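Local coordinates for protein AT5g51070/K3K7_27 (Arabidopsis thaliana, PDB 5GKM) that probably acts as an ATP-dependent Clp chaperone, this chain being its N-terminal Clp repeat domain, at residues S98-S110 and I118-D132. Residues are numbered along the deposited sequence; the frame is centred on the assembly and turned at random.
Sequences STKRVFEAAVEYS and IAPEHIAVGLFTVDD
V102 and A106 of helix 98-110 press onto G126 and I123 of helix 120-130, the short axes passing 7.6 Å apart at a steep 122° between their N-to-C directions. This is knobs-into-holes packing: V102 is the knob, seated among I123, G126, L127 and V130. Its CG1, anti to the backbone N (chi1 165°), lies 3.6 Å from L127 N, while CG2 faces V130 and D131. The bare CA of G126 admits the A105 methyl, and A106 CB rests 3.5 Å from H122 O.

Flat groups flank this apolar seam. V125 CG1 sits over one face of the Y109 ring, off-centre, in a CH-pi contact. Along the plane of that ring, Y109 OH donates to T129 OG1 (2.8 Å). A chi1 of 58° places OG1 between the backbone N and carbonyl carbon of T129, within reach of V125 O, to which it donates from a position tilted off the carbonyl plane. At the start of helix 120-130, S110 CB from the other helix stands almost centrally over the H122 imidazole, 3.8 Å from its centroid. A119 N, at the N-cap, donates to H122 ND1 in the ring plane at 171°, fixing the ring's rotation.

Within this Clp repeat domain the pair is therefore joined by close apolar packing, with a directed hydroxyl relay at one margin; because ND1 accepts from A119 N, a neutral H122 ring would carry its hydrogen on NE2, which is buried without a partner in the model.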
loop_
_atom_site.group_PDB
_atom_site.type_symbol
_atom_site.label_atom_id
_atom_site.label_comp_id
_atom_site.label_asym_id
_atom_site.label_seq_id
_atom_site.Cartn_x
_atom_site.Cartn_y
_atom_site.Cartn_z
ATOM N N SER A 98 -5.211 -5.776 -8.865
ATOM C CA SER A 98 -5.474 -5.751 -7.293
ATOM C C SER A 98 -5.225 -4.310 -6.593
ATOM O O SER A 98 -5.939 -3.898 -5.782
ATOM C CB SER A 98 -4.598 -6.852 -6.678
ATOM O OG SER A 98 -3.220 -6.752 -7.082
ATOM N N THR A 99 -4.124 -3.716 -7.037
ATOM C CA THR A 99 -3.785 -2.442 -6.540
ATOM C C THR A 99 -4.873 -1.436 -6.919
ATOM O O THR A 99 -5.208 -0.650 -6.141
ATOM C CB THR A 99 -2.380 -1.992 -7.030
ATOM O OG1 THR A 99 -1.449 -2.955 -6.617
ATOM C CG2 THR A 99 -2.034 -0.631 -6.454
ATOM N N LYS A 100 -5.354 -1.490 -8.141
ATOM C CA LYS A 100 -6.386 -0.573 -8.534
ATOM C C LYS A 100 -7.671 -0.779 -7.715
ATOM O O LYS A 100 -8.404 0.123 -7.463
ATOM C CB LYS A 100 -6.680 -0.677 -10.031
ATOM C CG LYS A 100 -5.539 -0.179 -10.910
ATOM C CD LYS A 100 -5.881 -0.381 -12.388
ATOM C CE LYS A 100 -4.822 0.023 -13.383
ATOM N NZ LYS A 100 -4.568 1.481 -13.342
ATOM N N ARG A 101 -7.921 -2.011 -7.399
ATOM C CA ARG A 101 -9.069 -2.352 -6.606
ATOM C C ARG A 101 -8.928 -1.699 -5.241
ATOM O O ARG A 101 -9.838 -1.173 -4.729
ATOM C CB ARG A 101 -9.199 -3.848 -6.491
ATOM C CG ARG A 101 -10.340 -4.287 -5.636
ATOM C CD ARG A 101 -10.706 -5.750 -5.793
ATOM N NE ARG A 101 -11.559 -6.153 -4.662
ATOM C CZ ARG A 101 -11.835 -7.392 -4.271
ATOM N NH1 ARG A 101 -11.384 -8.432 -4.919
ATOM N NH2 ARG A 101 -12.578 -7.596 -3.207
ATOM N N VAL A 102 -7.725 -1.751 -4.699
ATOM C CA VAL A 102 -7.499 -1.135 -3.421
ATOM C C VAL A 102 -7.744 0.375 -3.451
ATOM O O VAL A 102 -8.299 0.933 -2.552
ATOM C CB VAL A 102 -6.071 -1.470 -2.911
ATOM C CG1 VAL A 102 -5.644 -0.569 -1.766
ATOM C CG2 VAL A 102 -6.007 -2.926 -2.514
ATOM N N PHE A 103 -7.278 1.010 -4.497
ATOM C CA PHE A 103 -7.418 2.421 -4.593
ATOM C C PHE A 103 -8.909 2.755 -4.656
ATOM O O PHE A 103 -9.326 3.696 -4.118
ATOM C CB PHE A 103 -6.751 3.000 -5.859
ATOM C CG PHE A 103 -5.254 2.971 -5.855
ATOM C CD1 PHE A 103 -4.561 2.977 -4.712
ATOM C CD2 PHE A 103 -4.564 2.965 -7.020
ATOM C CE1 PHE A 103 -3.193 2.940 -4.692
ATOM C CE2 PHE A 103 -3.187 2.945 -7.017
ATOM C CZ PHE A 103 -2.508 2.946 -5.839
ATOM N N GLU A 104 -9.659 1.960 -5.414
ATOM C CA GLU A 104 -11.105 2.205 -5.532
ATOM C C GLU A 104 -11.773 2.012 -4.185
ATOM O O GLU A 104 -12.588 2.773 -3.822
ATOM C CB GLU A 104 -11.803 1.370 -6.632
ATOM C CG GLU A 104 -13.336 1.489 -6.647
ATOM C CD GLU A 104 -13.906 2.897 -6.918
ATOM O OE1 GLU A 104 -13.209 3.755 -7.422
ATOM O OE2 GLU A 104 -15.099 3.132 -6.634
ATOM N N ALA A 105 -11.336 1.010 -3.457
ATOM C CA ALA A 105 -11.892 0.810 -2.121
ATOM C C ALA A 105 -11.605 1.996 -1.207
ATOM O O ALA A 105 -12.381 2.347 -0.415
ATOM C CB ALA A 105 -11.374 -0.458 -1.478
ATOM N N ALA A 106 -10.411 2.547 -1.329
ATOM C CA ALA A 106 -10.038 3.661 -0.509
ATOM C C ALA A 106 -10.962 4.828 -0.761
ATOM O O ALA A 106 -11.372 5.499 0.129
ATOM C CB ALA A 106 -8.610 4.085 -0.816
ATOM N N VAL A 107 -11.257 5.027 -2.011
ATOM C CA VAL A 107 -12.171 6.109 -2.396
ATOM C C VAL A 107 -13.568 5.873 -1.815
ATOM O O VAL A 107 -14.200 6.756 -1.337
ATOM C CB VAL A 107 -12.313 6.220 -3.927
ATOM C CG1 VAL A 107 -13.341 7.283 -4.283
ATOM C CG2 VAL A 107 -11.000 6.630 -4.536
ATOM N N GLU A 108 -14.003 4.639 -1.922
ATOM C CA GLU A 108 -15.320 4.302 -1.380
ATOM C C GLU A 108 -15.464 4.478 0.126
ATOM O O GLU A 108 -16.408 5.007 0.596
ATOM C CB GLU A 108 -15.721 2.894 -1.813
ATOM C CG GLU A 108 -15.994 2.824 -3.319
ATOM C CD GLU A 108 -16.078 1.432 -3.871
ATOM O OE1 GLU A 108 -16.231 0.510 -3.114
ATOM O OE2 GLU A 108 -16.027 1.250 -5.082
ATOM N N TYR A 109 -14.482 4.003 0.841
ATOM C CA TYR A 109 -14.475 4.126 2.263
ATOM C C TYR A 109 -14.476 5.603 2.640
ATOM O O TYR A 109 -15.136 6.010 3.542
ATOM C CB TYR A 109 -13.236 3.450 2.850
ATOM C CG TYR A 109 -13.265 1.946 2.886
ATOM C CD1 TYR A 109 -14.380 1.265 3.303
ATOM C CD2 TYR A 109 -12.183 1.209 2.549
ATOM C CE1 TYR A 109 -14.402 -0.099 3.345
ATOM C CE2 TYR A 109 -12.203 -0.167 2.577
ATOM C CZ TYR A 109 -13.303 -0.830 2.999
ATOM O OH TYR A 109 -13.322 -2.177 3.048
ATOM N N SER A 110 -13.690 6.391 1.924
ATOM C CA SER A 110 -13.628 7.779 2.238
ATOM C C SER A 110 -14.979 8.451 2.047
ATOM O O SER A 110 -15.372 9.273 2.807
ATOM C CB SER A 110 -12.573 8.464 1.338
ATOM O OG SER A 110 -12.718 9.813 1.440
ATOM N N ILE A 118 -8.865 11.433 0.300
ATOM C CA ILE A 118 -8.430 10.058 0.450
ATOM C C ILE A 118 -7.009 10.137 0.985
ATOM O O ILE A 118 -6.143 10.632 0.349
ATOM C CB ILE A 118 -8.390 9.271 -0.882
ATOM C CG1 ILE A 118 -9.767 9.010 -1.447
ATOM C CG2 ILE A 118 -7.782 7.911 -0.679
ATOM C CD1 ILE A 118 -10.327 10.107 -2.273
ATOM N N ALA A 119 -6.851 9.688 2.201
ATOM C CA ALA A 119 -5.594 9.663 2.885
ATOM C C ALA A 119 -4.944 8.293 2.818
ATOM O O ALA A 119 -5.507 7.370 2.459
ATOM C CB ALA A 119 -5.746 10.114 4.326
ATOM N N PRO A 120 -3.692 8.237 3.262
ATOM C CA PRO A 120 -3.023 6.933 3.292
ATOM C C PRO A 120 -3.796 5.902 4.153
ATOM O O PRO A 120 -3.763 4.749 3.910
ATOM C CB PRO A 120 -1.671 7.256 3.953
ATOM C CG PRO A 120 -1.403 8.630 3.569
ATOM C CD PRO A 120 -2.745 9.297 3.647
ATOM N N GLU A 121 -4.452 6.422 5.169
ATOM C CA GLU A 121 -5.191 5.576 6.065
ATOM C C GLU A 121 -6.370 4.894 5.360
ATOM O O GLU A 121 -6.665 3.807 5.626
ATOM C CB GLU A 121 -5.616 6.351 7.284
ATOM C CG GLU A 121 -4.436 6.685 8.142
ATOM C CD GLU A 121 -3.617 7.884 7.679
ATOM O OE1 GLU A 121 -4.008 8.685 6.893
ATOM O OE2 GLU A 121 -2.568 7.983 8.211
ATOM N N HIS A 122 -7.023 5.612 4.462
ATOM C CA HIS A 122 -8.054 5.027 3.653
ATOM C C HIS A 122 -7.508 3.959 2.743
ATOM O O HIS A 122 -8.135 2.992 2.502
ATOM C CB HIS A 122 -8.732 6.049 2.767
ATOM C CG HIS A 122 -9.477 7.126 3.516
ATOM N ND1 HIS A 122 -9.129 8.408 3.501
ATOM C CD2 HIS A 122 -10.582 7.045 4.308
ATOM C CE1 HIS A 122 -9.978 9.097 4.235
ATOM N NE2 HIS A 122 -10.854 8.262 4.735
ATOM N N ILE A 123 -6.340 4.220 2.176
ATOM C CA ILE A 123 -5.665 3.232 1.354
ATOM C C ILE A 123 -5.304 1.991 2.153
ATOM O O ILE A 123 -5.430 0.932 1.694
ATOM C CB ILE A 123 -4.399 3.777 0.624
ATOM C CG1 ILE A 123 -4.792 4.979 -0.241
ATOM C CG2 ILE A 123 -3.713 2.655 -0.152
ATOM C CD1 ILE A 123 -3.638 5.763 -0.829
ATOM N N ALA A 124 -4.840 2.200 3.367
ATOM C CA ALA A 124 -4.546 1.052 4.209
ATOM C C ALA A 124 -5.785 0.204 4.521
ATOM O O ALA A 124 -5.718 -0.957 4.501
ATOM C CB ALA A 124 -3.871 1.486 5.507
ATOM N N VAL A 125 -6.889 0.869 4.787
ATOM C CA VAL A 125 -8.097 0.124 5.080
ATOM C C VAL A 125 -8.463 -0.695 3.858
ATOM O O VAL A 125 -8.829 -1.791 3.976
ATOM C CB VAL A 125 -9.286 1.013 5.495
ATOM C CG1 VAL A 125 -10.529 0.163 5.748
ATOM C CG2 VAL A 125 -8.913 1.741 6.767
ATOM N N GLY A 126 -8.303 -0.103 2.698
ATOM C CA GLY A 126 -8.559 -0.829 1.477
ATOM C C GLY A 126 -7.629 -2.000 1.306
ATOM O O GLY A 126 -8.030 -3.042 0.963
ATOM N N LEU A 127 -6.363 -1.761 1.586
ATOM C CA LEU A 127 -5.376 -2.746 1.359
ATOM C C LEU A 127 -5.645 -3.961 2.202
ATOM O O LEU A 127 -5.434 -5.066 1.790
ATOM C CB LEU A 127 -4.007 -2.158 1.657
ATOM C CG LEU A 127 -2.751 -3.000 1.538
ATOM C CD1 LEU A 127 -2.650 -3.506 0.116
ATOM C CD2 LEU A 127 -1.505 -2.208 1.892
ATOM N N PHE A 128 -6.118 -3.711 3.400
ATOM C CA PHE A 128 -6.271 -4.760 4.373
ATOM C C PHE A 128 -7.658 -5.383 4.339
ATOM O O PHE A 128 -7.963 -6.137 5.203
ATOM C CB PHE A 128 -5.979 -4.242 5.793
ATOM C CG PHE A 128 -4.583 -3.700 5.966
ATOM C CD1 PHE A 128 -3.566 -4.212 5.216
ATOM C CD2 PHE A 128 -4.287 -2.691 6.871
ATOM C CE1 PHE A 128 -2.303 -3.735 5.328
ATOM C CE2 PHE A 128 -2.999 -2.195 6.991
ATOM C CZ PHE A 128 -2.030 -2.713 6.198
ATOM N N THR A 129 -8.494 -4.951 3.408
ATOM C CA THR A 129 -9.808 -5.541 3.231
ATOM C C THR A 129 -10.134 -6.084 1.862
ATOM O O THR A 129 -10.966 -6.921 1.768
ATOM C CB THR A 129 -10.928 -4.609 3.655
ATOM O OG1 THR A 129 -10.860 -3.406 2.925
ATOM C CG2 THR A 129 -10.860 -4.283 5.128
ATOM N N VAL A 130 -9.536 -5.571 0.815
ATOM C CA VAL A 130 -9.895 -5.996 -0.533
ATOM C C VAL A 130 -8.788 -6.517 -1.444
ATOM O O VAL A 130 -9.007 -6.648 -2.624
ATOM C CB VAL A 130 -10.679 -4.909 -1.300
ATOM C CG1 VAL A 130 -11.870 -4.471 -0.499
ATOM C CG2 VAL A 130 -9.792 -3.753 -1.682
ATOM N N ASP A 131 -7.614 -6.788 -0.893
ATOM C CA ASP A 131 -6.514 -7.238 -1.733
ATOM C C ASP A 131 -6.478 -8.759 -1.994
ATOM O O ASP A 131 -7.383 -9.427 -1.639
ATOM C CB ASP A 131 -5.140 -6.661 -1.325
ATOM C CG ASP A 131 -4.289 -7.631 -0.516
ATOM O OD1 ASP A 131 -4.906 -8.404 0.178
ATOM O OD2 ASP A 131 -3.066 -7.572 -0.543
ATOM N N ASP A 132 -5.422 -9.218 -2.647
ATOM C CA ASP A 132 -5.299 -10.617 -3.145
ATOM C C ASP A 132 -4.664 -11.563 -2.152
ATOM O O ASP A 132 -4.422 -12.698 -2.458
ATOM C CB ASP A 132 -4.587 -10.727 -4.502
ATOM C CG ASP A 132 -3.146 -10.295 -4.460
ATOM O OD1 ASP A 132 -2.712 -9.903 -3.409
ATOM O OD2 ASP A 132 -2.472 -10.359 -5.498
HETATM O O HOH W 1 -1.566 -7.710 -5.466
#